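Local coordinates for protein spectinomycin phosphotransferase (Legionella pneumophila serogroup 1, PDB 3I0O) that probably transfers a phosphate group from a nucleotide to the aminocyclitol antibiotic spectinomycin, in a kinase-like fold that binds ADP, AMP and magnesium, at residues I66-D71 against H129-P134; V207-D212 against M235-E240; S72-I77 against G122-Q127. All coordinates share one frame; numbering follows the deposited sequence.

Contact 1 of 3, residues I66-D71 against H129-P134; sequences IRLLHD and HETSVP. With NI (nickel (II) ion), chain D.
Leu68 carries most of the meeting between the end of helix 59-71, probably the counterpart of helix C in protein kinases, and the chain leaving helix 115-130. The contact is mainly apolar. Leu68 holds its branched end over the extended chain Thr131-Pro134 because CG swings beside its carbonyl carbon (chi1 171°). CG lies beside the methyl of Thr131, Leu68 CG to Thr131 CG2 being 3.9 Å, and the two side chains slide past each other in opposite directions. CD2 then meets one branch of Val133, with Leu68 CD2 to Val133 CG2 at 4.0 Å. Pro134 approaches Leu68 tip to tip, its ring CD 4.0 Å from Leu68 CD2 and nearly as close to CD1. The same leucine also packs on the backbone: Leu68 CD1 rests 3.7 Å from Ser132 O, a van der Waals approach of a methyl to a carbonyl. Leu69 adds little, its CD2 lying 4.3 Å from Thr131 OG1.

The polar groups find partners just before and after the segment. Thr131 turns its hydroxyl back to Gln127 O, one turn earlier in helix 115-130, which leaves its methyl for Leu68. Val133 O is taken by Gln138 NE2 of the next short helix, before which Pro134 stands at the N-cap position.

Metal binding involves a different face of helix 59-71. His70 NE2 binds a nickel ion at 2.1 Å, and its ring also meets Phe79; His70 itself makes no contact with residues 129-134.

With 180 Å² buried in all and direct bonding between the segments absent, the joint rests on shape and the hydrophobic effect: one leucine laid against a chain where the Thr131 hydroxyl and Val133 carbonyl are bonded to Gln127 and Gln138.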
loop_
_atom_site.group_PDB
_atom_site.type_symbol
_atom_site.label_atom_id
_atom_site.label_comp_id
_atom_site.label_asym_id
_atom_site.label_seq_id
_atom_site.Cartn_x
_atom_site.Cartn_y
_atom_site.Cartn_z
ATOM N N ILE A 66 -12.570 7.907 0.651
ATOM C CA ILE A 66 -13.352 7.104 -0.289
ATOM C C ILE A 66 -14.760 7.701 -0.360
ATOM O O ILE A 66 -15.474 7.532 -1.341
ATOM C CB ILE A 66 -13.453 5.608 0.110
ATOM C CG1 ILE A 66 -14.432 5.438 1.256
ATOM C CG2 ILE A 66 -12.083 5.060 0.493
ATOM C CD1 ILE A 66 -14.783 4.007 1.481
ATOM N N ARG A 67 -15.148 8.410 0.689
ATOM C CA ARG A 67 -16.449 9.055 0.720
ATOM C C ARG A 67 -16.404 10.151 -0.358
ATOM O O ARG A 67 -17.353 10.343 -1.117
ATOM C CB ARG A 67 -16.675 9.639 2.114
ATOM C CG ARG A 67 -18.043 10.189 2.380
ATOM C CD ARG A 67 -18.628 9.630 3.681
ATOM N NE ARG A 67 -17.697 9.634 4.809
ATOM C CZ ARG A 67 -17.049 10.702 5.265
ATOM N NH1 ARG A 67 -17.213 11.888 4.690
ATOM N NH2 ARG A 67 -16.239 10.580 6.310
ATOM N N LEU A 68 -15.269 10.836 -0.439
ATOM C CA LEU A 68 -15.067 11.889 -1.424
ATOM C C LEU A 68 -14.962 11.300 -2.836
ATOM O O LEU A 68 -15.432 11.902 -3.815
ATOM C CB LEU A 68 -13.800 12.669 -1.077
ATOM C CG LEU A 68 -13.224 13.704 -2.047
ATOM C CD1 LEU A 68 -14.255 14.780 -2.377
ATOM C CD2 LEU A 68 -11.996 14.325 -1.405
ATOM N N LEU A 69 -14.348 10.121 -2.940
ATOM C CA LEU A 69 -14.195 9.450 -4.227
ATOM C C LEU A 69 -15.538 8.899 -4.704
ATOM O O LEU A 69 -15.851 8.960 -5.890
ATOM C CB LEU A 69 -13.178 8.310 -4.120
ATOM C CG LEU A 69 -11.746 8.709 -3.772
ATOM C CD1 LEU A 69 -10.897 7.456 -3.510
ATOM C CD2 LEU A 69 -11.175 9.565 -4.911
ATOM N N HIS A 70 -16.326 8.347 -3.788
ATOM C CA HIS A 70 -17.627 7.821 -4.168
ATOM C C HIS A 70 -18.512 8.985 -4.650
ATOM O O HIS A 70 -19.230 8.848 -5.639
ATOM C CB HIS A 70 -18.292 7.093 -2.987
ATOM C CG HIS A 70 -19.539 6.342 -3.359
ATOM N ND1 HIS A 70 -20.767 6.955 -3.493
ATOM C CD2 HIS A 70 -19.738 5.038 -3.671
ATOM C CE1 HIS A 70 -21.664 6.062 -3.874
ATOM N NE2 HIS A 70 -21.066 4.891 -3.993
ATOM N N ASP A 71 -18.442 10.128 -3.960
ATOM C CA ASP A 71 -19.241 11.294 -4.345
ATOM C C ASP A 71 -18.843 11.721 -5.750
ATOM O O ASP A 71 -19.684 12.130 -6.556
ATOM C CB ASP A 71 -19.002 12.495 -3.413
ATOM C CG ASP A 71 -19.546 12.290 -2.003
ATOM O OD1 ASP A 71 -20.431 11.436 -1.787
ATOM O OD2 ASP A 71 -19.086 13.021 -1.101
ATOM N N HIS A 129 -6.633 11.801 -9.101
ATOM C CA HIS A 129 -5.747 12.955 -9.062
ATOM C C HIS A 129 -6.470 14.266 -9.378
ATOM O O HIS A 129 -6.159 15.295 -8.793
ATOM C CB HIS A 129 -4.579 12.759 -10.030
ATOM C CG HIS A 129 -3.635 11.673 -9.620
ATOM N ND1 HIS A 129 -2.631 11.206 -10.442
ATOM C CD2 HIS A 129 -3.543 10.960 -8.473
ATOM C CE1 HIS A 129 -1.964 10.252 -9.821
ATOM N NE2 HIS A 129 -2.498 10.084 -8.624
ATOM N N GLU A 130 -7.439 14.224 -10.291
ATOM C CA GLU A 130 -8.178 15.425 -10.669
ATOM C C GLU A 130 -9.209 15.785 -9.613
ATOM O O GLU A 130 -9.763 16.884 -9.635
ATOM C CB GLU A 130 -8.877 15.233 -12.019
ATOM C CG GLU A 130 -7.939 15.073 -13.211
ATOM C CD GLU A 130 -7.450 16.397 -13.787
ATOM O OE1 GLU A 130 -6.954 17.248 -13.016
ATOM O OE2 GLU A 130 -7.556 16.577 -15.021
ATOM N N THR A 131 -9.456 14.870 -8.679
ATOM C CA THR A 131 -10.444 15.115 -7.634
ATOM C C THR A 131 -10.083 16.248 -6.676
ATOM O O THR A 131 -9.009 16.255 -6.077
ATOM C CB THR A 131 -10.720 13.835 -6.818
ATOM O OG1 THR A 131 -11.426 12.893 -7.639
ATOM C CG2 THR A 131 -11.553 14.158 -5.578
ATOM N N SER A 132 -11.005 17.199 -6.539
ATOM C CA SER A 132 -10.833 18.361 -5.671
ATOM C C SER A 132 -11.097 17.993 -4.218
ATOM O O SER A 132 -12.124 17.389 -3.900
ATOM C CB SER A 132 -11.784 19.482 -6.102
ATOM O OG SER A 132 -11.730 20.561 -5.186
ATOM N N VAL A 133 -10.176 18.377 -3.338
ATOM C CA VAL A 133 -10.299 18.052 -1.921
ATOM C C VAL A 133 -10.649 19.222 -1.016
ATOM O O VAL A 133 -9.910 20.195 -0.932
ATOM C CB VAL A 133 -8.994 17.439 -1.380
ATOM C CG1 VAL A 133 -9.183 17.005 0.071
ATOM C CG2 VAL A 133 -8.579 16.275 -2.242
ATOM N N PRO A 134 -11.782 19.131 -0.309
ATOM C CA PRO A 134 -12.180 20.217 0.591
ATOM C C PRO A 134 -11.045 20.573 1.556
ATOM O O PRO A 134 -10.356 19.692 2.080
ATOM C CB PRO A 134 -13.395 19.634 1.306
ATOM C CG PRO A 134 -14.010 18.774 0.236
ATOM C CD PRO A 134 -12.805 18.070 -0.338
HETATM NI NI NI D . -21.977 3.284 -5.005
HETATM O O HOH W 1 -21.030 1.978 -4.571
#

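Contact 2 of 3, residues V207-D212 against M235-E240; sequences VLCHSD and MLAPKE. With SMI (spectinomycin), chain C.
Met235, Cys209 and Val207 lie on one face of a short antiparallel strand pair and give up most of the 389 Å² buried here. Met235 and Cys209 form a hydrogen-bonded pair in which each backbone N-H reaches the other's carbonyl: Cys209 N to Met235 O is 2.8 Å, its N-H nearly straight at 168°, and Met235 N to Cys209 O is 3.0 Å. Met235 CG, lying between its backbone N and carbonyl carbon (chi1 67°), is 4.3 Å from Cys209 CB, and a bend at chi3 turns the end of the chain toward Ser211.

The sulfur of Cys209, anti to its own carbonyl carbon (chi1 -67°), sits above the Ala237-Pro238 backbone, with SG 3.4 Å from Ala237 O and 3.5 Å from Pro238 O.

Val207 repeats the pairing: Val207 N to Ala237 O measures 2.9 Å, and Val207 O receives Ala237 N together with a CA-H contact from Leu236. Its CG2 branch leans on CA and CB of Lys239, whose amine forms a salt bridge to Glu240. Between these pairs, Leu208 and Leu236 form the non-hydrogen-bonded pair, their side chains on the other face.

Beyond Cys209 the chain turns into His210-Ser211-Asp212, which with Asn217 matches the HxDxxxxN pattern of this family. Asp212 N bonds to His210 ND1 in the ring plane, and Asp212 OD2 accepts a very short bond, 2.5 Å, from O11 of spectinomycin, while OD1 pairs with Arg284.

Strand 235-238 is the central one of its small mixed sheet, with strand 142-143 along its other side. Helix 240-243 covers Cys209 and Met235 through Arg241, its Asp242 accepts from the N-H groups of His210 and Ser211, and Tyr280 of helix 274-298 packs on Ala237 and Pro238.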
loop_
_atom_site.group_PDB
_atom_site.type_symbol
_atom_site.label_atom_id
_atom_site.label_comp_id
_atom_site.label_asym_id
_atom_site.label_seq_id
_atom_site.Cartn_x
_atom_site.Cartn_y
_atom_site.Cartn_z
ATOM N N VAL A 207 -1.524 16.652 -5.721
ATOM C CA VAL A 207 -2.879 16.133 -5.922
ATOM C C VAL A 207 -3.175 15.011 -4.921
ATOM O O VAL A 207 -2.284 14.571 -4.194
ATOM C CB VAL A 207 -3.054 15.563 -7.337
ATOM C CG1 VAL A 207 -2.701 16.617 -8.371
ATOM C CG2 VAL A 207 -2.185 14.332 -7.506
ATOM N N LEU A 208 -4.425 14.559 -4.873
ATOM C CA LEU A 208 -4.789 13.470 -3.970
ATOM C C LEU A 208 -4.132 12.188 -4.477
ATOM O O LEU A 208 -4.387 11.745 -5.604
ATOM C CB LEU A 208 -6.314 13.277 -3.910
ATOM C CG LEU A 208 -6.817 12.049 -3.129
ATOM C CD1 LEU A 208 -6.377 12.143 -1.687
ATOM C CD2 LEU A 208 -8.325 11.951 -3.190
ATOM N N CYS A 209 -3.283 11.596 -3.648
ATOM C CA CYS A 209 -2.595 10.368 -4.021
ATOM C C CYS A 209 -2.928 9.180 -3.126
ATOM O O CYS A 209 -3.193 9.327 -1.929
ATOM C CB CYS A 209 -1.078 10.585 -4.000
ATOM S SG CYS A 209 -0.447 11.731 -5.266
ATOM N N HIS A 210 -2.911 7.998 -3.725
ATOM C CA HIS A 210 -3.161 6.767 -3.000
ATOM C C HIS A 210 -1.897 6.518 -2.176
ATOM O O HIS A 210 -1.964 6.212 -0.990
ATOM C CB HIS A 210 -3.398 5.627 -3.995
ATOM C CG HIS A 210 -3.719 4.314 -3.353
ATOM N ND1 HIS A 210 -2.767 3.541 -2.725
ATOM C CD2 HIS A 210 -4.886 3.633 -3.254
ATOM C CE1 HIS A 210 -3.333 2.438 -2.270
ATOM N NE2 HIS A 210 -4.618 2.469 -2.578
ATOM N N SER A 211 -0.755 6.673 -2.842
ATOM C CA SER A 211 0.579 6.523 -2.256
ATOM C C SER A 211 1.126 5.095 -2.248
ATOM O O SER A 211 2.333 4.882 -2.103
ATOM C CB SER A 211 0.610 7.069 -0.824
ATOM O OG SER A 211 0.299 6.049 0.106
ATOM N N ASP A 212 0.253 4.116 -2.419
ATOM C CA ASP A 212 0.705 2.742 -2.373
ATOM C C ASP A 212 -0.073 1.874 -3.365
ATOM O O ASP A 212 -0.445 0.745 -3.059
ATOM C CB ASP A 212 0.537 2.247 -0.935
ATOM C CG ASP A 212 1.178 0.891 -0.691
ATOM O OD1 ASP A 212 2.349 0.688 -1.096
ATOM O OD2 ASP A 212 0.503 0.036 -0.071
ATOM N N MET A 235 -2.673 10.681 0.641
ATOM C CA MET A 235 -1.905 11.874 0.976
ATOM C C MET A 235 -1.947 12.904 -0.141
ATOM O O MET A 235 -2.464 12.648 -1.227
ATOM C CB MET A 235 -0.437 11.512 1.238
ATOM C CG MET A 235 0.311 11.022 0.006
ATOM S SD MET A 235 2.106 10.938 0.175
ATOM C CE MET A 235 2.379 9.281 0.512
ATOM N N LEU A 236 -1.397 14.077 0.147
ATOM C CA LEU A 236 -1.305 15.148 -0.831
ATOM C C LEU A 236 0.163 15.147 -1.249
ATOM O O LEU A 236 1.057 15.238 -0.407
ATOM C CB LEU A 236 -1.712 16.478 -0.202
ATOM C CG LEU A 236 -3.206 16.552 0.126
ATOM C CD1 LEU A 236 -3.559 17.886 0.774
ATOM C CD2 LEU A 236 -3.991 16.371 -1.153
ATOM N N ALA A 237 0.412 15.009 -2.547
ATOM C CA ALA A 237 1.777 14.938 -3.037
ATOM C C ALA A 237 1.808 14.966 -4.552
ATOM O O ALA A 237 0.763 14.924 -5.202
ATOM C CB ALA A 237 2.426 13.638 -2.535
ATOM N N PRO A 238 3.013 15.053 -5.141
ATOM C CA PRO A 238 3.097 15.071 -6.607
ATOM C C PRO A 238 2.488 13.782 -7.176
ATOM O O PRO A 238 2.619 12.709 -6.579
ATOM C CB PRO A 238 4.600 15.156 -6.868
ATOM C CG PRO A 238 5.098 15.938 -5.704
ATOM C CD PRO A 238 4.317 15.372 -4.531
ATOM N N LYS A 239 1.822 13.900 -8.319
ATOM C CA LYS A 239 1.206 12.761 -8.983
ATOM C C LYS A 239 2.215 11.613 -9.162
ATOM O O LYS A 239 1.828 10.449 -9.252
ATOM C CB LYS A 239 0.665 13.193 -10.351
ATOM C CG LYS A 239 1.749 13.665 -11.322
ATOM C CD LYS A 239 1.162 14.092 -12.665
ATOM C CE LYS A 239 2.263 14.446 -13.670
ATOM N NZ LYS A 239 3.128 15.574 -13.222
ATOM N N GLU A 240 3.503 11.947 -9.227
ATOM C CA GLU A 240 4.559 10.947 -9.394
ATOM C C GLU A 240 4.535 9.936 -8.234
ATOM O O GLU A 240 4.989 8.800 -8.374
ATOM C CB GLU A 240 5.932 11.633 -9.472
ATOM C CG GLU A 240 6.235 12.367 -10.789
ATOM C CD GLU A 240 5.284 13.527 -11.101
ATOM O OE1 GLU A 240 4.934 14.302 -10.186
ATOM O OE2 GLU A 240 4.902 13.680 -12.281
HETATM O O1 SMI C . 3.834 -5.437 -0.638
HETATM C C2 SMI C . 4.511 -6.673 -0.988
HETATM C C2M SMI C . 3.688 -7.845 -0.466
HETATM C C3 SMI C . 5.960 -6.692 -0.374
HETATM C C4 SMI C . 6.662 -5.484 -0.941
HETATM C C5 SMI C . 5.877 -4.310 -0.394
HETATM O O5 SMI C . 6.541 -3.140 -0.878
HETATM C C6 SMI C . 4.547 -4.253 -1.098
HETATM O O1B SMI C . 5.822 -4.249 1.026
HETATM O O2B SMI C . 3.669 -3.233 -0.584
HETATM C C7 SMI C . 5.111 -3.098 1.412
HETATM C C8 SMI C . 5.108 -3.013 2.949
HETATM N N8 SMI C . 6.526 -2.965 3.369
HETATM C C8M SMI C . 6.642 -2.898 4.829
HETATM C C9 SMI C . 4.349 -1.708 3.358
HETATM O O9 SMI C . 5.022 -0.570 2.792
HETATM C C10 SMI C . 2.885 -1.755 2.818
HETATM N N10 SMI C . 2.188 -0.610 3.117
HETATM C C1M SMI C . 2.064 -0.364 4.560
HETATM C C11 SMI C . 2.921 -1.910 1.299
HETATM O O11 SMI C . 1.595 -1.978 0.829
HETATM C C12 SMI C . 3.669 -3.162 0.874
HETATM O O4A SMI C . 8.029 -5.339 -0.540
HETATM O O4B SMI C . 6.631 -5.842 -2.267
#

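Contact 3 of 3, residues S72-I77 against G122-Q127; sequences SGIKEI and GKVLRQ
This is a loop-on-helix contact in which Ile74 and Glu76, in the chain just after helix 59-71, lie against Val124 and Gln127 on one side of helix 115-130. The contact buries 246 Å², and its backbones come nearest at Ile74 and Val124, whose CA atoms are 7.2 Å apart.

Ile74 serves both helix residues. Its CG2 branch, anti to the backbone N, meets Val124, with Ile74 CG2 to Val124 CG1 at 3.9 Å and the two side chains crossing at a slant. Its other branch runs alongside Gln127 in the opposite direction: Ile74 CD1 lies 4.0 Å from Gln127 CB, and Ile74 CG1 lies 3.7 Å from Gln127 NE2, so the amide nitrogen touches hydrocarbon there.

Glu76 bends at chi2 (80°) and lays its chain across Val124, its CG 3.7 Å from Val124 CG2. The modelled carboxylate comes closer still, at a distance too short to be trusted in detail. The acid is held at OE2 by Gln120 NE2, one turn before Val124 on helix 115-130, so its polar end is anchored while its stem packs on the valine.

Gly73 sets the path of the loop: positive phi (86°) and two bonds back into the last turn end helix 59-71 in a Schellman motif. Ile74 then follows directly, facing the helix.

Helix, loop and packing partner are consistent with the kinase-like fold, where the linker after helix C packs on helix E, coupling the small lobe to the large one; helices 59-71 and 115-130 probably correspond to these two.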
loop_
_atom_site.group_PDB
_atom_site.type_symbol
_atom_site.label_atom_id
_atom_site.label_comp_id
_atom_site.label_asym_id
_atom_site.label_seq_id
_atom_site.Cartn_x
_atom_site.Cartn_y
_atom_site.Cartn_z
ATOM N N SER A 72 -17.546 11.618 -6.024
ATOM C CA SER A 72 -16.977 12.013 -7.302
ATOM C C SER A 72 -17.283 11.071 -8.466
ATOM O O SER A 72 -16.839 11.299 -9.592
ATOM C CB SER A 72 -15.470 12.188 -7.138
ATOM O OG SER A 72 -14.834 12.328 -8.392
ATOM N N GLY A 73 -18.038 10.013 -8.199
ATOM C CA GLY A 73 -18.392 9.084 -9.257
ATOM C C GLY A 73 -17.428 7.952 -9.599
ATOM O O GLY A 73 -17.617 7.284 -10.622
ATOM N N ILE A 74 -16.410 7.726 -8.770
ATOM C CA ILE A 74 -15.445 6.650 -9.025
ATOM C C ILE A 74 -16.016 5.325 -8.519
ATOM O O ILE A 74 -16.240 5.148 -7.322
ATOM C CB ILE A 74 -14.100 6.935 -8.327
ATOM C CG1 ILE A 74 -13.533 8.250 -8.855
ATOM C CG2 ILE A 74 -13.120 5.787 -8.561
ATOM C CD1 ILE A 74 -12.198 8.628 -8.277
ATOM N N LYS A 75 -16.258 4.390 -9.426
ATOM C CA LYS A 75 -16.836 3.115 -9.025
ATOM C C LYS A 75 -15.810 2.059 -8.616
ATOM O O LYS A 75 -16.140 1.124 -7.899
ATOM C CB LYS A 75 -17.706 2.564 -10.156
ATOM C CG LYS A 75 -16.982 2.480 -11.486
ATOM C CD LYS A 75 -17.589 1.419 -12.390
ATOM C CE LYS A 75 -16.799 1.297 -13.691
ATOM N NZ LYS A 75 -17.291 0.169 -14.530
ATOM N N GLU A 76 -14.570 2.221 -9.069
ATOM C CA GLU A 76 -13.505 1.275 -8.777
ATOM C C GLU A 76 -13.000 1.238 -7.332
ATOM O O GLU A 76 -11.834 0.943 -7.094
ATOM C CB GLU A 76 -12.322 1.518 -9.721
ATOM C CG GLU A 76 -12.595 1.212 -11.196
ATOM C CD GLU A 76 -13.342 2.325 -11.927
ATOM O OE1 GLU A 76 -13.526 3.416 -11.340
ATOM O OE2 GLU A 76 -13.736 2.114 -13.097
ATOM N N ILE A 77 -13.863 1.562 -6.373
ATOM C CA ILE A 77 -13.499 1.498 -4.956
ATOM C C ILE A 77 -14.599 0.696 -4.245
ATOM O O ILE A 77 -15.760 0.716 -4.661
ATOM C CB ILE A 77 -13.382 2.907 -4.290
ATOM C CG1 ILE A 77 -14.681 3.677 -4.468
ATOM C CG2 ILE A 77 -12.204 3.680 -4.876
ATOM C CD1 ILE A 77 -14.660 5.047 -3.847
ATOM N N GLY A 122 -5.649 3.670 -15.707
ATOM C CA GLY A 122 -5.074 4.982 -15.950
ATOM C C GLY A 122 -6.159 6.041 -15.895
ATOM O O GLY A 122 -5.957 7.143 -15.377
ATOM N N LYS A 123 -7.322 5.702 -16.436
ATOM C CA LYS A 123 -8.434 6.625 -16.441
ATOM C C LYS A 123 -8.890 6.924 -15.015
ATOM O O LYS A 123 -9.167 8.073 -14.679
ATOM C CB LYS A 123 -9.599 6.053 -17.260
ATOM C CG LYS A 123 -10.795 6.991 -17.328
ATOM C CD LYS A 123 -11.773 6.624 -18.428
ATOM C CE LYS A 123 -12.833 7.717 -18.576
ATOM N NZ LYS A 123 -13.771 7.468 -19.707
ATOM N N VAL A 124 -8.955 5.890 -14.180
ATOM C CA VAL A 124 -9.382 6.047 -12.793
ATOM C C VAL A 124 -8.357 6.761 -11.919
ATOM O O VAL A 124 -8.737 7.511 -11.026
ATOM C CB VAL A 124 -9.714 4.684 -12.146
ATOM C CG1 VAL A 124 -10.026 4.865 -10.668
ATOM C CG2 VAL A 124 -10.895 4.056 -12.852
ATOM N N LEU A 125 -7.067 6.527 -12.153
ATOM C CA LEU A 125 -6.048 7.201 -11.351
ATOM C C LEU A 125 -6.098 8.689 -11.673
ATOM O O LEU A 125 -5.961 9.522 -10.774
ATOM C CB LEU A 125 -4.650 6.670 -11.654
ATOM C CG LEU A 125 -3.745 6.238 -10.491
ATOM C CD1 LEU A 125 -2.328 6.635 -10.843
ATOM C CD2 LEU A 125 -4.149 6.876 -9.170
ATOM N N ARG A 126 -6.297 9.019 -12.952
ATOM C CA ARG A 126 -6.390 10.418 -13.369
ATOM C C ARG A 126 -7.585 11.045 -12.650
ATOM O O ARG A 126 -7.487 12.158 -12.140
ATOM C CB ARG A 126 -6.572 10.533 -14.890
ATOM C CG ARG A 126 -6.513 11.970 -15.424
ATOM C CD ARG A 126 -5.135 12.608 -15.194
ATOM N NE ARG A 126 -5.106 14.035 -15.533
ATOM C CZ ARG A 126 -4.841 14.537 -16.738
ATOM N NH1 ARG A 126 -4.565 13.745 -17.767
ATOM N NH2 ARG A 126 -4.865 15.847 -16.911
ATOM N N GLN A 127 -8.702 10.320 -12.598
ATOM C CA GLN A 127 -9.903 10.809 -11.911
ATOM C C GLN A 127 -9.595 11.157 -10.453
ATOM O O GLN A 127 -9.997 12.215 -9.958
ATOM C CB GLN A 127 -11.004 9.750 -11.927
ATOM C CG GLN A 127 -12.014 9.859 -13.044
ATOM C CD GLN A 127 -13.119 8.819 -12.902
ATOM O OE1 GLN A 127 -12.959 7.655 -13.292
ATOM N NE2 GLN A 127 -14.245 9.231 -12.318
#

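Overall arrangement
Contacts 1 and 3 are neighbours, centres about 9 Å apart, and both use helix 115-130. Along the chain contact 3 is nested inside the loop closed by contact 1: helix 59-71 docks on the exit of helix 115-130, and the linker after it on the helix itself. Leu69 O and Ile74 N probably form a hydrogen bond, Leu69 packs on Ile77, and Thr131 touches Ser72. Contact 2 comes later, its centre about 13 Å from that of contact 1; they meet where His129 packs on Val207 and Leu208 and where Leu69 reaches Leu208. Contacts 2 and 3, centres about 14 Å apart, do not touch. Contact 1 thus links the helix-linker joint to the strand pair leading into the spectinomycin site.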